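PDB 4LQ8: Sca-family protein from Rickettsia rickettsii, which is a surface cell antigen, seen here as its N-terminal head domain, and is probably involved in cell adhesion. Local coordinates for residues N80-I85 and T117-P122; S278-K283 and V326-A331. All blocks are in the same frame, centred on the assembly; numbering follows the deposited sequence.

Contact 1 of 2, residues N80-I85 and T117-P122; sequences NLIEQI and TFFGNP
L81 opens the contact from helix 64-90, its methyl CD2 lying 3.5 Å from CE1 of F119. The methyl sits close to the plane of that ring, so it meets the phenyl at the edge and not over a face. Having CG opposite the backbone N (chi1 173°) carries the isobutyl group out toward helix 116-120, where it faces F119 coming from the other direction. The next residue, I82, reaches both phenylalanines with a single atom. Its CD1 stands over one face of F118, 4.1 Å from the ring centroid and 29° off the normal, which meets the geometry of a CH-pi contact. The closest ring atom is CE2 of F118, 3.6 Å from I82 CD1. I82 CD1 also lies 4.1 Å from CZ of F119. I85 completes the row one helical turn after L81: its CD1 comes to the edge of the F118 ring, 3.8 Å from CZ. F118 is therefore touched on a face by one isoleucine and at its rim by another.

The two aromatic residues also brace each other, since CD2 of F118 lies 3.9 Å above the plane of the F119 ring, over its centre. Consecutive in sequence, they leave the helix differently: CG of F118 is anti to the backbone N (chi1 -178°), whereas that of F119 is anti to the carbonyl carbon. I105 of helix 95-111 adds to the packing on I82, I85 and F118, while A131 and I128 of helix 125-132 touch L81 and F119 respectively. Every contact between the two segments is carbon to carbon, and four of the five touching residues are buried; the attraction is consequently one of dispersion and burial of apolar surface, with one CH-pi contact over the F118 face and otherwise little directional preference.

Contact 2 of 2, residues S278-K283 and V326-A331; sequences SPKPLK and VDLSQA
L282 and S329 pair in parallel, with their CA atoms 4.5 Å apart, and L282 uses both of its backbone polar groups across the junction. Its N donates to O of L328 at 3.0 Å, in the carbonyl plane and with an N-H...O angle of 161°. Its O accepts from N of Q330 at 2.9 Å, and CA of S329 makes a C-H...O contact with the same oxygen. Beyond this pair, NZ of K283 donates to OE1 of Q330 at 2.8 Å, in the plane of the amide; a salt bridge to E332 gives the ammonium a second partner. The bend of the Q330 chain at chi2 (88°) also sets its amide beside CB of P281.

K280 runs its aliphatic chain across L328 at about a right angle, with K280 CD 3.8 Å from L328 CB, and its NZ donates to OG of S278 at 2.7 Å. That hydroxyl in turn donates to O of P279. On the other segment, OG of S329 donates to the syn lone pair of D327 OD1 at 2.6 Å, while OD2 is salt-bridged to K312. Just past the cis K280-P281 peptide begins the one parallel pair, 282-285 with 329-332, of an otherwise antiparallel mixed sheet; 282-285 also pairs with 292-297.

Overall arrangement
From the N terminus the chain runs through helix 64-90, and contact 1 closes a mostly helical loop of 31 residues when 117-122 returns to it. Helices 125-132 and 135-155 and most of the strands follow before 278-283 opens contact 2, which 326-331 closes after a 42-residue excursion containing strands and helix 308-320. The loops thus stand in series, neither enclosing nor crossing the other. Their centres are 13 Å apart, yet they touch: CB of F119 lies 3.5 Å from CG1 of V326, and CD2 of L81 lies 3.7 Å from CD2 of L328. Contact 1 joins helices, contact 2 joins strands, and these touches set the helical part against the loop leading into strand 329-332.

Contact 1 of 2, residues N80-I85 and T117-P122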
ATOM      1  N   ASN A  80      12.958   4.768  -8.056  1.00 21.67           N
ATOM      2  CA  ASN A  80      13.824   3.599  -8.170  1.00 21.64           C
ATOM      3  C   ASN A  80      13.408   2.743  -9.358  1.00 24.66           C
ATOM      4  O   ASN A  80      14.277   2.261 -10.064  1.00 24.04           O
ATOM      5  CB  ASN A  80      13.859   2.786  -6.898  1.00 17.02           C
ATOM      6  CG  ASN A  80      14.578   3.509  -5.813  1.00 31.85           C
ATOM      7  OD1 ASN A  80      15.789   3.649  -5.844  1.00 22.16           O
ATOM      8  ND2 ASN A  80      13.844   3.962  -4.823  1.00 23.19           N
ATOM      9  N   LEU A  81      12.091   2.609  -9.604  1.00 21.99           N
ATOM     10  CA  LEU A  81      11.560   1.848 -10.745  1.00 21.69           C
ATOM     11  C   LEU A  81      12.007   2.460 -12.086  1.00 25.42           C
ATOM     12  O   LEU A  81      12.473   1.735 -12.955  1.00 26.17           O
ATOM     13  CB  LEU A  81      10.026   1.762 -10.656  1.00 20.16           C
ATOM     14  CG  LEU A  81       9.258   1.150 -11.832  1.00 23.51           C
ATOM     15  CD1 LEU A  81       9.742  -0.269 -12.163  1.00 22.40           C
ATOM     16  CD2 LEU A  81       7.760   1.125 -11.505  1.00 24.39           C
ATOM     17  N   ILE A  82      11.872   3.779 -12.237  1.00 22.22           N
ATOM     18  CA  ILE A  82      12.304   4.482 -13.454  1.00 23.54           C
ATOM     19  C   ILE A  82      13.809   4.303 -13.692  1.00 26.61           C
ATOM     20  O   ILE A  82      14.204   4.030 -14.829  1.00 27.64           O
ATOM     21  CB  ILE A  82      11.855   5.974 -13.427  1.00 26.87           C
ATOM     22  CG1 ILE A  82      10.299   6.089 -13.574  1.00 26.14           C
ATOM     23  CG2 ILE A  82      12.604   6.832 -14.465  1.00 27.81           C
ATOM     24  CD1 ILE A  82       9.710   5.531 -14.833  1.00 22.28           C
ATOM     25  N   GLU A  83      14.632   4.407 -12.621  1.00 22.10           N
ATOM     26  CA  GLU A  83      16.077   4.201 -12.695  1.00 22.09           C
ATOM     27  C   GLU A  83      16.373   2.810 -13.253  1.00 26.41           C
ATOM     28  O   GLU A  83      17.216   2.690 -14.139  1.00 25.58           O
ATOM     29  CB  GLU A  83      16.734   4.364 -11.318  1.00 23.39           C
ATOM     30  CG  GLU A  83      17.038   5.812 -10.989  1.00 37.13           C
ATOM     31  CD  GLU A  83      17.976   6.479 -11.973  1.00 52.85           C
ATOM     32  OE1 GLU A  83      19.025   5.871 -12.293  1.00 42.72           O
ATOM     33  OE2 GLU A  83      17.607   7.549 -12.509  1.00 51.30           O
ATOM     34  N   GLN A  84      15.635   1.774 -12.767  1.00 22.69           N
ATOM     35  CA  GLN A  84      15.791   0.401 -13.234  1.00 23.62           C
ATOM     36  C   GLN A  84      15.393   0.280 -14.708  1.00 28.59           C
ATOM     37  O   GLN A  84      16.118  -0.360 -15.461  1.00 29.30           O
ATOM     38  CB  GLN A  84      15.031  -0.611 -12.348  1.00 23.90           C
ATOM     39  CG  GLN A  84      15.297  -2.078 -12.751  1.00 22.08           C
ATOM     40  CD  GLN A  84      16.729  -2.502 -12.544  1.00 35.19           C
ATOM     41  OE1 GLN A  84      17.243  -2.482 -11.429  1.00 27.05           O
ATOM     42  NE2 GLN A  84      17.408  -2.891 -13.611  1.00 26.81           N
ATOM     43  N   ILE A  85      14.269   0.921 -15.121  1.00 24.72           N
ATOM     44  CA  ILE A  85      13.822   0.906 -16.518  1.00 23.73           C
ATOM     45  C   ILE A  85      14.922   1.539 -17.392  1.00 26.65           C
ATOM     46  O   ILE A  85      15.291   0.953 -18.411  1.00 23.92           O
ATOM     47  CB  ILE A  85      12.438   1.598 -16.717  1.00 25.61           C
ATOM     48  CG1 ILE A  85      11.314   0.833 -15.966  1.00 24.14           C
ATOM     49  CG2 ILE A  85      12.111   1.735 -18.236  1.00 25.16           C
ATOM     50  CD1 ILE A  85       9.925   1.536 -15.886  1.00 27.13           C
ATOM     51  N   THR A 117       1.120  10.076 -16.879  1.00 30.38           N
ATOM     52  CA  THR A 117       0.941   9.599 -18.261  1.00 31.15           C
ATOM     53  C   THR A 117       1.778   8.330 -18.512  1.00 32.52           C
ATOM     54  O   THR A 117       1.248   7.372 -19.052  1.00 32.02           O
ATOM     55  CB  THR A 117       1.193  10.734 -19.279  1.00 38.40           C
ATOM     56  OG1 THR A 117       0.319  11.812 -18.947  1.00 41.76           O
ATOM     57  CG2 THR A 117       0.929  10.296 -20.737  1.00 36.33           C
ATOM     58  N   PHE A 118       3.052   8.309 -18.070  1.00 26.51           N
ATOM     59  CA  PHE A 118       3.900   7.130 -18.211  1.00 25.19           C
ATOM     60  C   PHE A 118       3.231   5.881 -17.610  1.00 27.63           C
ATOM     61  O   PHE A 118       3.141   4.854 -18.284  1.00 25.66           O
ATOM     62  CB  PHE A 118       5.267   7.346 -17.536  1.00 26.44           C
ATOM     63  CG  PHE A 118       6.199   6.163 -17.705  1.00 26.84           C
ATOM     64  CD1 PHE A 118       6.971   6.020 -18.858  1.00 30.08           C
ATOM     65  CD2 PHE A 118       6.283   5.180 -16.728  1.00 25.83           C
ATOM     66  CE1 PHE A 118       7.823   4.914 -19.022  1.00 29.50           C
ATOM     67  CE2 PHE A 118       7.126   4.073 -16.899  1.00 28.37           C
ATOM     68  CZ  PHE A 118       7.897   3.957 -18.037  1.00 26.82           C
ATOM     69  N   PHE A 119       2.798   5.956 -16.339  1.00 26.34           N
ATOM     70  CA  PHE A 119       2.234   4.785 -15.646  1.00 25.90           C
ATOM     71  C   PHE A 119       0.847   4.388 -16.131  1.00 29.91           C
ATOM     72  O   PHE A 119       0.494   3.214 -16.036  1.00 30.23           O
ATOM     73  CB  PHE A 119       2.272   4.950 -14.118  1.00 26.42           C
ATOM     74  CG  PHE A 119       3.679   4.820 -13.574  1.00 27.04           C
ATOM     75  CD1 PHE A 119       4.298   3.577 -13.488  1.00 26.64           C
ATOM     76  CD2 PHE A 119       4.394   5.948 -13.161  1.00 28.21           C
ATOM     77  CE1 PHE A 119       5.621   3.471 -13.059  1.00 27.49           C
ATOM     78  CE2 PHE A 119       5.704   5.835 -12.701  1.00 29.54           C
ATOM     79  CZ  PHE A 119       6.311   4.596 -12.649  1.00 27.16           C
ATOM     80  N   GLY A 120       0.102   5.329 -16.704  1.00 26.91           N
ATOM     81  CA  GLY A 120      -1.211   5.032 -17.266  1.00 27.10           C
ATOM     82  C   GLY A 120      -1.162   4.551 -18.707  1.00 32.31           C
ATOM     83  O   GLY A 120      -2.205   4.234 -19.291  1.00 30.61           O
ATOM     84  N   ASN A 121       0.050   4.494 -19.314  1.00 29.53           N
ATOM     85  CA  ASN A 121       0.170   4.085 -20.722  1.00 28.49           C
ATOM     86  C   ASN A 121       0.378   2.579 -20.817  1.00 30.38           C
ATOM     87  O   ASN A 121       1.426   2.114 -20.382  1.00 30.09           O
ATOM     88  CB  ASN A 121       1.318   4.861 -21.408  1.00 27.16           C
ATOM     89  CG  ASN A 121       1.462   4.602 -22.891  1.00 38.72           C
ATOM     90  OD1 ASN A 121       0.876   3.675 -23.482  1.00 33.29           O
ATOM     91  ND2 ASN A 121       2.245   5.424 -23.530  1.00 26.97           N
ATOM     92  N   PRO A 122      -0.557   1.790 -21.398  1.00 29.46           N
ATOM     93  CA  PRO A 122      -0.341   0.325 -21.491  1.00 28.79           C
ATOM     94  C   PRO A 122       0.898  -0.110 -22.298  1.00 32.09           C
ATOM     95  O   PRO A 122       1.383  -1.228 -22.106  1.00 31.09           O
ATOM     96  CB  PRO A 122      -1.647  -0.195 -22.105  1.00 31.47           C
ATOM     97  CG  PRO A 122      -2.238   0.962 -22.812  1.00 37.14           C
ATOM     98  CD  PRO A 122      -1.857   2.171 -21.995  1.00 32.69           C
TER

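Contact 2 of 2, residues S278-K283 and V326-A331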
ATOM      1  N   SER A 278       1.578   0.821  -0.307  1.00 21.04           N
ATOM      2  CA  SER A 278       1.983  -0.500   0.140  1.00 20.53           C
ATOM      3  C   SER A 278       3.385  -0.770  -0.362  1.00 25.26           C
ATOM      4  O   SER A 278       3.826  -0.095  -1.300  1.00 24.40           O
ATOM      5  CB  SER A 278       1.016  -1.557  -0.396  1.00 20.98           C
ATOM      6  OG  SER A 278       1.292  -1.902  -1.742  1.00 22.91           O
ATOM      7  N   PRO A 279       4.076  -1.808   0.167  1.00 24.23           N
ATOM      8  CA  PRO A 279       5.316  -2.260  -0.490  1.00 24.13           C
ATOM      9  C   PRO A 279       4.992  -2.679  -1.937  1.00 23.81           C
ATOM     10  O   PRO A 279       3.871  -3.145  -2.205  1.00 22.78           O
ATOM     11  CB  PRO A 279       5.729  -3.502   0.323  1.00 26.46           C
ATOM     12  CG  PRO A 279       4.957  -3.430   1.549  1.00 30.87           C
ATOM     13  CD  PRO A 279       3.692  -2.730   1.253  1.00 25.37           C
ATOM     14  N   LYS A 280       5.955  -2.503  -2.859  1.00 18.41           N
ATOM     15  CA  LYS A 280       5.777  -2.812  -4.277  1.00 19.91           C
ATOM     16  C   LYS A 280       6.899  -3.724  -4.817  1.00 26.37           C
ATOM     17  O   LYS A 280       8.016  -3.627  -4.324  1.00 25.78           O
ATOM     18  CB  LYS A 280       5.692  -1.506  -5.141  1.00 21.63           C
ATOM     19  CG  LYS A 280       4.436  -0.648  -4.909  1.00 25.54           C
ATOM     20  CD  LYS A 280       3.121  -1.395  -5.217  1.00 25.64           C
ATOM     21  CE  LYS A 280       1.898  -0.508  -5.237  1.00 32.97           C
ATOM     22  NZ  LYS A 280       1.402  -0.192  -3.874  1.00 31.96           N
ATOM     23  N   PRO A 281       6.656  -4.561  -5.854  1.00 24.81           N
ATOM     24  CA  PRO A 281       5.354  -4.812  -6.510  1.00 25.64           C
ATOM     25  C   PRO A 281       4.428  -5.586  -5.545  1.00 28.85           C
ATOM     26  O   PRO A 281       4.892  -6.384  -4.733  1.00 27.86           O
ATOM     27  CB  PRO A 281       5.749  -5.648  -7.747  1.00 26.84           C
ATOM     28  CG  PRO A 281       6.951  -6.408  -7.294  1.00 31.01           C
ATOM     29  CD  PRO A 281       7.710  -5.441  -6.406  1.00 26.28           C
ATOM     30  N   LEU A 282       3.142  -5.312  -5.611  1.00 25.26           N
ATOM     31  CA  LEU A 282       2.156  -6.002  -4.778  1.00 25.69           C
ATOM     32  C   LEU A 282       1.676  -7.287  -5.498  1.00 28.50           C
ATOM     33  O   LEU A 282       1.415  -7.250  -6.695  1.00 28.44           O
ATOM     34  CB  LEU A 282       0.968  -5.047  -4.526  1.00 25.28           C
ATOM     35  CG  LEU A 282      -0.065  -5.468  -3.487  1.00 30.18           C
ATOM     36  CD1 LEU A 282       0.571  -5.638  -2.100  1.00 29.39           C
ATOM     37  CD2 LEU A 282      -1.163  -4.445  -3.396  1.00 30.31           C
ATOM     38  N   LYS A 283       1.599  -8.410  -4.789  1.00 23.09           N
ATOM     39  CA  LYS A 283       1.079  -9.643  -5.401  1.00 22.62           C
ATOM     40  C   LYS A 283      -0.308  -9.944  -4.812  1.00 24.87           C
ATOM     41  O   LYS A 283      -0.624  -9.483  -3.722  1.00 22.82           O
ATOM     42  CB  LYS A 283       2.017 -10.862  -5.169  1.00 25.20           C
ATOM     43  CG  LYS A 283       3.507 -10.675  -5.507  1.00 29.27           C
ATOM     44  CD  LYS A 283       3.721 -10.433  -6.977  1.00 37.97           C
ATOM     45  CE  LYS A 283       5.140 -10.670  -7.406  1.00 42.40           C
ATOM     46  NZ  LYS A 283       5.228 -10.591  -8.887  1.00 45.56           N
ATOM     47  N   VAL A 326       0.094   4.363  -8.157  1.00 25.57           N
ATOM     48  CA  VAL A 326       0.074   3.610  -9.404  1.00 25.79           C
ATOM     49  C   VAL A 326      -0.090   2.134  -9.008  1.00 29.52           C
ATOM     50  O   VAL A 326       0.355   1.727  -7.924  1.00 28.06           O
ATOM     51  CB  VAL A 326       1.266   3.937 -10.350  1.00 28.38           C
ATOM     52  CG1 VAL A 326       1.142   5.366 -10.857  1.00 27.96           C
ATOM     53  CG2 VAL A 326       2.598   3.748  -9.637  1.00 27.45           C
ATOM     54  N   ASP A 327      -0.781   1.364  -9.840  1.00 28.82           N
ATOM     55  CA  ASP A 327      -1.183  -0.004  -9.521  1.00 29.68           C
ATOM     56  C   ASP A 327      -0.006  -0.932  -9.118  1.00 35.99           C
ATOM     57  O   ASP A 327      -0.012  -1.461  -7.991  1.00 39.29           O
ATOM     58  CB  ASP A 327      -2.056  -0.612 -10.628  1.00 31.13           C
ATOM     59  CG  ASP A 327      -2.656  -1.920 -10.203  1.00 35.69           C
ATOM     60  OD1 ASP A 327      -1.897  -2.867  -9.985  1.00 34.22           O
ATOM     61  OD2 ASP A 327      -3.872  -1.964  -9.986  1.00 45.73           O
ATOM     62  N   LEU A 328       0.960  -1.139 -10.000  1.00 29.25           N
ATOM     63  CA  LEU A 328       2.159  -1.977  -9.732  1.00 28.55           C
ATOM     64  C   LEU A 328       1.848  -3.311  -8.993  1.00 31.93           C
ATOM     65  O   LEU A 328       2.473  -3.631  -7.977  1.00 31.81           O
ATOM     66  CB  LEU A 328       3.264  -1.168  -8.991  1.00 28.02           C
ATOM     67  CG  LEU A 328       3.725   0.167  -9.606  1.00 31.08           C
ATOM     68  CD1 LEU A 328       4.828   0.805  -8.751  1.00 29.49           C
ATOM     69  CD2 LEU A 328       4.226  -0.029 -11.049  1.00 33.29           C
ATOM     70  N   SER A 329       0.857  -4.065  -9.489  1.00 29.12           N
ATOM     71  CA  SER A 329       0.450  -5.317  -8.861  1.00 30.17           C
ATOM     72  C   SER A 329       0.246  -6.448  -9.854  1.00 35.02           C
ATOM     73  O   SER A 329       0.052  -6.207 -11.043  1.00 35.61           O
ATOM     74  CB  SER A 329      -0.781  -5.121  -7.976  1.00 32.99           C
ATOM     75  OG  SER A 329      -1.952  -5.133  -8.771  1.00 36.47           O
ATOM     76  N   GLN A 330       0.364  -7.692  -9.380  1.00 31.75           N
ATOM     77  CA  GLN A 330       0.215  -8.858 -10.250  1.00 31.56           C
ATOM     78  C   GLN A 330      -0.478  -9.986  -9.490  1.00 32.37           C
ATOM     79  O   GLN A 330      -0.063 -10.329  -8.381  1.00 29.80           O
ATOM     80  CB  GLN A 330       1.594  -9.370 -10.772  1.00 32.88           C
ATOM     81  CG  GLN A 330       2.504  -8.357 -11.497  1.00 66.16           C
ATOM     82  CD  GLN A 330       3.431  -7.572 -10.576  1.00 85.41           C
ATOM     83  OE1 GLN A 330       4.206  -8.137  -9.790  1.00 82.18           O
ATOM     84  NE2 GLN A 330       3.415  -6.245 -10.695  1.00 70.27           N
ATOM     85  N   ALA A 331      -1.500 -10.585 -10.103  1.00 29.06           N
ATOM     86  CA  ALA A 331      -2.158 -11.761  -9.548  1.00 29.39           C
ATOM     87  C   ALA A 331      -1.190 -12.927  -9.791  1.00 32.68           C
ATOM     88  O   ALA A 331      -0.544 -12.996 -10.840  1.00 31.46           O
ATOM     89  CB  ALA A 331      -3.471 -12.018 -10.252  1.00 30.41           C
TER